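Local atomic coordinates of RahU protein (Pseudomonas aeruginosa PAO1, PDB entry 6ZC2), a protein that probably binds the membrane lipid ceramide phosphorylethanolamine as a bacterial member of the aegerolysin family. Residues W90-W102 with I114-G126. Sequence-based numbering, arbitrary orientation. Where two conformers were deposited one is given.
Sequences WDDPWKSGATNTW and ITSGGNATGTDIG. With TRS (2-amino-2-hydroxymethyl-propane-1,3-diol), chain B; EDO (1,2-ethanediol), chain J; EDO (1,2-ethanediol), chain E; EDO (1,2-ethanediol), chain D.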
loop_
_atom_site.group_PDB
_atom_site.type_symbol
_atom_site.label_atom_id
_atom_site.label_comp_id
_atom_site.label_asym_id
_atom_site.label_seq_id
_atom_site.Cartn_x
_atom_site.Cartn_y
_atom_site.Cartn_z
ATOM N N TRP A 90 4.496 1.008 5.097
ATOM C CA TRP A 90 5.120 -0.306 5.267
ATOM C C TRP A 90 6.637 -0.170 5.352
ATOM O O TRP A 90 7.228 0.819 4.899
ATOM C CB TRP A 90 4.769 -1.278 4.118
ATOM C CG TRP A 90 5.379 -0.843 2.809
ATOM C CD1 TRP A 90 6.597 -1.214 2.296
ATOM C CD2 TRP A 90 4.825 0.100 1.881
ATOM N NE1 TRP A 90 6.823 -0.565 1.105
ATOM C CE2 TRP A 90 5.755 0.247 0.830
ATOM C CE3 TRP A 90 3.631 0.834 1.837
ATOM C CZ2 TRP A 90 5.525 1.089 -0.256
ATOM C CZ3 TRP A 90 3.409 1.673 0.763
ATOM C CH2 TRP A 90 4.353 1.798 -0.266
ATOM N N ASP A 91 7.264 -1.213 5.904
ATOM C CA ASP A 91 8.719 -1.312 5.989
ATOM C C ASP A 91 9.103 -2.782 5.902
ATOM O O ASP A 91 8.710 -3.576 6.764
ATOM C CB ASP A 91 9.222 -0.701 7.299
ATOM C CG ASP A 91 10.722 -0.819 7.451
ATOM O OD1 ASP A 91 11.435 -0.703 6.431
ATOM O OD2 ASP A 91 11.188 -1.023 8.592
ATOM N N ASP A 92 9.864 -3.137 4.863
ATOM C CA ASP A 92 10.308 -4.507 4.590
ATOM C C ASP A 92 11.822 -4.447 4.427
ATOM O O ASP A 92 12.327 -4.278 3.306
ATOM C CB ASP A 92 9.629 -5.024 3.317
ATOM C CG ASP A 92 9.961 -6.476 2.992
ATOM O OD1 ASP A 92 10.819 -7.085 3.674
ATOM O OD2 ASP A 92 9.350 -7.003 2.034
ATOM N N PRO A 93 12.581 -4.581 5.517
ATOM C CA PRO A 93 14.041 -4.434 5.429
ATOM C C PRO A 93 14.720 -5.631 4.776
ATOM O O PRO A 93 14.193 -6.745 4.725
ATOM C CB PRO A 93 14.484 -4.300 6.895
ATOM C CG PRO A 93 13.232 -4.004 7.668
ATOM C CD PRO A 93 12.129 -4.684 6.916
ATOM N N TRP A 94 15.936 -5.375 4.286
ATOM C CA TRP A 94 16.751 -6.424 3.682
ATOM C C TRP A 94 17.539 -7.208 4.727
ATOM O O TRP A 94 17.657 -8.435 4.625
ATOM C CB TRP A 94 17.716 -5.812 2.664
ATOM C CG TRP A 94 18.737 -6.777 2.128
ATOM C CD1 TRP A 94 18.587 -7.627 1.068
ATOM C CD2 TRP A 94 20.070 -6.985 2.620
ATOM N NE1 TRP A 94 19.739 -8.353 0.876
ATOM C CE2 TRP A 94 20.663 -7.978 1.813
ATOM C CE3 TRP A 94 20.817 -6.431 3.666
ATOM C CZ2 TRP A 94 21.967 -8.428 2.019
ATOM C CZ3 TRP A 94 22.114 -6.880 3.868
ATOM C CH2 TRP A 94 22.673 -7.868 3.048
ATOM N N LYS A 95 18.090 -6.520 5.723
ATOM C CA LYS A 95 18.938 -7.172 6.710
ATOM C C LYS A 95 18.136 -8.165 7.545
ATOM O O LYS A 95 16.942 -7.985 7.791
ATOM C CB LYS A 95 19.593 -6.129 7.621
ATOM C CG LYS A 95 18.730 -5.677 8.793
ATOM C CD LYS A 95 19.318 -4.457 9.490
ATOM C CE LYS A 95 20.712 -4.740 10.031
ATOM N NZ LYS A 95 20.837 -4.399 11.478
ATOM N N SER A 96 18.809 -9.228 7.975
ATOM C CA SER A 96 18.149 -10.244 8.776
ATOM C C SER A 96 17.993 -9.767 10.217
ATOM O O SER A 96 18.624 -8.801 10.655
ATOM C CB SER A 96 18.941 -11.550 8.742
ATOM O OG SER A 96 20.142 -11.437 9.486
ATOM N N GLY A 97 17.132 -10.462 10.956
ATOM C CA GLY A 97 16.938 -10.172 12.363
ATOM C C GLY A 97 16.000 -9.028 12.669
ATOM O O GLY A 97 15.993 -8.546 13.807
ATOM N N ALA A 98 15.211 -8.576 11.700
ATOM C CA ALA A 98 14.255 -7.503 11.912
ATOM C C ALA A 98 12.852 -7.983 11.563
ATOM O O ALA A 98 12.666 -9.014 10.912
ATOM C CB ALA A 98 14.607 -6.264 11.077
ATOM N N THR A 99 11.864 -7.219 12.011
ATOM C CA THR A 99 10.460 -7.519 11.776
ATOM C C THR A 99 9.909 -6.571 10.717
ATOM O O THR A 99 10.193 -5.369 10.740
ATOM C CB THR A 99 9.661 -7.351 13.075
ATOM O OG1 THR A 99 10.172 -8.245 14.073
ATOM C CG2 THR A 99 8.185 -7.647 12.850
ATOM N N ASN A 100 9.132 -7.116 9.783
ATOM C CA ASN A 100 8.444 -6.282 8.809
ATOM C C ASN A 100 7.215 -5.665 9.463
ATOM O O ASN A 100 6.573 -6.281 10.318
ATOM C CB ASN A 100 7.974 -7.117 7.619
ATOM C CG ASN A 100 9.090 -7.923 6.985
ATOM O OD1 ASN A 100 10.231 -7.468 6.896
ATOM N ND2 ASN A 100 8.765 -9.135 6.543
ATOM N N THR A 101 6.884 -4.437 9.057
ATOM C CA THR A 101 5.729 -3.743 9.607
ATOM C C THR A 101 4.907 -3.108 8.493
ATOM O O THR A 101 5.427 -2.782 7.422
ATOM C CB THR A 101 6.124 -2.662 10.636
ATOM O OG1 THR A 101 7.005 -1.714 10.024
ATOM C CG2 THR A 101 6.796 -3.285 11.853
ATOM N N TRP A 102 3.612 -2.946 8.761
ATOM C CA TRP A 102 2.719 -2.224 7.862
ATOM C C TRP A 102 1.490 -1.798 8.651
ATOM O O TRP A 102 1.150 -2.403 9.673
ATOM C CB TRP A 102 2.323 -3.059 6.634
ATOM C CG TRP A 102 1.606 -4.323 6.984
ATOM C CD1 TRP A 102 0.257 -4.508 7.051
ATOM C CD2 TRP A 102 2.203 -5.577 7.340
ATOM N NE1 TRP A 102 -0.025 -5.799 7.426
ATOM C CE2 TRP A 102 1.153 -6.476 7.614
ATOM C CE3 TRP A 102 3.522 -6.027 7.455
ATOM C CZ2 TRP A 102 1.381 -7.802 7.993
ATOM C CZ3 TRP A 102 3.748 -7.341 7.835
ATOM C CH2 TRP A 102 2.683 -8.212 8.093
ATOM N N ILE A 114 -9.093 -1.734 7.037
ATOM C CA ILE A 114 -8.795 -2.966 7.759
ATOM C C ILE A 114 -7.863 -3.810 6.900
ATOM O O ILE A 114 -8.120 -4.013 5.704
ATOM C CB ILE A 114 -10.091 -3.726 8.095
ATOM C CG1 ILE A 114 -11.047 -2.846 8.918
ATOM C CG2 ILE A 114 -9.780 -5.042 8.814
ATOM C CD1 ILE A 114 -10.463 -2.309 10.216
ATOM N N THR A 115 -6.775 -4.293 7.496
ATOM C CA THR A 115 -5.778 -5.059 6.762
ATOM C C THR A 115 -5.887 -6.547 7.073
ATOM O O THR A 115 -6.250 -6.947 8.182
ATOM C CB THR A 115 -4.361 -4.586 7.099
ATOM O OG1 THR A 115 -4.124 -4.765 8.500
ATOM C CG2 THR A 115 -4.173 -3.126 6.743
ATOM N N SER A 116 -5.564 -7.364 6.074
ATOM C CA SER A 116 -5.470 -8.804 6.251
ATOM C C SER A 116 -4.303 -9.329 5.432
ATOM O O SER A 116 -3.965 -8.789 4.376
ATOM C CB SER A 116 -6.771 -9.528 5.874
ATOM O OG SER A 116 -7.109 -9.307 4.518
ATOM N N GLY A 117 -3.668 -10.381 5.945
ATOM C CA GLY A 117 -2.510 -10.954 5.291
ATOM C C GLY A 117 -1.215 -10.233 5.632
ATOM O O GLY A 117 -1.183 -9.233 6.357
ATOM N N GLY A 118 -0.128 -10.759 5.090
ATOM C CA GLY A 118 1.196 -10.169 5.232
ATOM C C GLY A 118 2.082 -10.988 6.158
ATOM O O GLY A 118 1.618 -11.542 7.163
ATOM N N ASN A 119 3.376 -11.049 5.828
ATOM C CA ASN A 119 4.358 -11.837 6.575
ATOM C C ASN A 119 5.166 -10.905 7.475
ATOM O O ASN A 119 5.939 -10.077 6.983
ATOM C CB ASN A 119 5.311 -12.550 5.618
ATOM C CG ASN A 119 4.611 -13.518 4.688
ATOM O OD1 ASN A 119 3.739 -14.278 5.102
ATOM N ND2 ASN A 119 4.998 -13.497 3.417
ATOM N N ALA A 120 5.025 -11.075 8.793
ATOM C CA ALA A 120 5.769 -10.243 9.733
ATOM C C ALA A 120 7.247 -10.609 9.809
ATOM O O ALA A 120 8.062 -9.760 10.185
ATOM C CB ALA A 120 5.146 -10.329 11.127
ATOM N N THR A 121 7.619 -11.845 9.481
ATOM C CA THR A 121 9.017 -12.243 9.554
ATOM C C THR A 121 9.572 -12.806 8.255
ATOM O O THR A 121 10.718 -13.267 8.244
ATOM C CB THR A 121 9.246 -13.245 10.697
ATOM O OG1 THR A 121 8.459 -14.420 10.467
ATOM C CG2 THR A 121 8.859 -12.628 12.030
ATOM N N GLY A 122 8.808 -12.784 7.168
ATOM C CA GLY A 122 9.324 -13.282 5.914
ATOM C C GLY A 122 10.355 -12.351 5.309
ATOM O O GLY A 122 10.500 -11.192 5.700
ATOM N N THR A 123 11.110 -12.881 4.346
ATOM C CA THR A 123 11.923 -12.012 3.504
ATOM C C THR A 123 11.063 -10.896 2.915
ATOM O O THR A 123 11.448 -9.718 2.928
ATOM C CB THR A 123 12.572 -12.842 2.396
ATOM O OG1 THR A 123 13.421 -13.841 2.981
ATOM C CG2 THR A 123 13.398 -11.955 1.487
ATOM N N ASP A 124 9.873 -11.249 2.438
ATOM C CA ASP A 124 8.906 -10.316 1.886
ATOM C C ASP A 124 7.697 -10.204 2.810
ATOM O O ASP A 124 7.335 -11.161 3.505
ATOM C CB ASP A 124 8.408 -10.833 0.533
ATOM C CG ASP A 124 7.792 -12.219 0.632
ATOM O OD1 ASP A 124 8.555 -13.191 0.814
ATOM O OD2 ASP A 124 6.549 -12.336 0.550
ATOM N N ILE A 125 7.066 -9.026 2.802
ATOM C CA ILE A 125 5.735 -8.891 3.385
ATOM C C ILE A 125 4.720 -9.674 2.565
ATOM O O ILE A 125 3.844 -10.353 3.114
ATOM C CB ILE A 125 5.339 -7.406 3.514
ATOM C CG1 ILE A 125 6.192 -6.704 4.576
ATOM C CG2 ILE A 125 3.854 -7.283 3.838
ATOM C CD1 ILE A 125 6.052 -5.185 4.582
ATOM N N GLY A 126 4.812 -9.579 1.238
ATOM C CA GLY A 126 3.876 -10.271 0.370
ATOM C C GLY A 126 2.572 -9.503 0.199
ATOM O O GLY A 126 2.525 -8.275 0.294
HETATM C C TRS B . 13.469 -9.281 6.983
HETATM C C1 TRS B . 14.719 -9.738 6.238
HETATM C C2 TRS B . 13.813 -8.182 7.983
HETATM C C3 TRS B . 12.842 -10.466 7.707
HETATM N N TRS B . 12.514 -8.744 6.004
HETATM O O1 TRS B . 14.363 -10.679 5.249
HETATM O O2 TRS B . 14.826 -8.639 8.858
HETATM O O3 TRS B . 11.646 -10.065 8.340
HETATM C C1 EDO J . 2.125 -5.370 11.312
HETATM O O1 EDO J . 3.049 -4.286 11.435
HETATM C C2 EDO J . 2.896 -6.684 11.326
HETATM O O2 EDO J . 4.099 -6.533 12.092
HETATM C C1 EDO E . 1.373 -12.581 2.418
HETATM O O1 EDO E . -0.047 -12.541 2.629
HETATM C C2 EDO E . 1.728 -13.656 1.389
HETATM O O2 EDO E . 1.650 -13.137 0.052
HETATM C C1 EDO D . 15.292 -0.563 3.660
HETATM O O1 EDO D . 15.834 -1.882 3.603
HETATM C C2 EDO D . 13.907 -0.632 4.293
HETATM O O2 EDO D . 14.014 -0.892 5.700
HETATM O O HOH W 1 -2.529 -7.417 7.821
HETATM O O HOH W 2 -1.891 -3.406 10.071
#
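Ile125 of 114-126 is a bump that fills a hollow walled by Asn100, Trp102 and the backbone of strands 90-92 and 101-102. Its CG2 lies over one face of the Trp102 indole, 4.2 Å from the centroid of the six-membered ring, a CH-pi contact. Its CG1 presses on Asn100 CB at 3.6 Å, and CD1 reaches on to Trp90 CB. The opposite indole face carries an ethanediol. The six-membered ring of Trp102 packs closely on the bare Gly117-Gly118 backbone, with CH2 3.4 Å from Gly118 C. A water joins Trp102 NE1 to Gly117 O.

Asn100 plugs the second hollow, in the curl of residues 119-122. Its ND2 donates hydrogen bonds to Asn119 O at 3.0 Å and Gly122 O at 2.8 Å, both near its amide plane. This fixes the amide flip and leaves Asn100 OD1 2.8 Å from Tris N, accepting a hydrogen bond from that amine. Asn100 N donates another to Ala120 O. Asp92 CG stands anti to its backbone N (chi1 -176°), and OD2 accepts a hydrogen bond from Ile125 N, 3.1 Å away; that donor comes from above the carboxylate plane.

Tris, probably from the crystallisation liquor, occupies the pocket between the two loops, also held by the carbonyls of Pro93, Lys95 and Ala98. The contact lies at one end of the aegerolysin beta-sandwich, where the loop between strands 83-92 and 101-106 meets the loop between strands 111-116 and 126-134 of the other sheet. Ile7 of strand 6-13 backs Ile125, and Val128 of strand 126-134 touches Trp102.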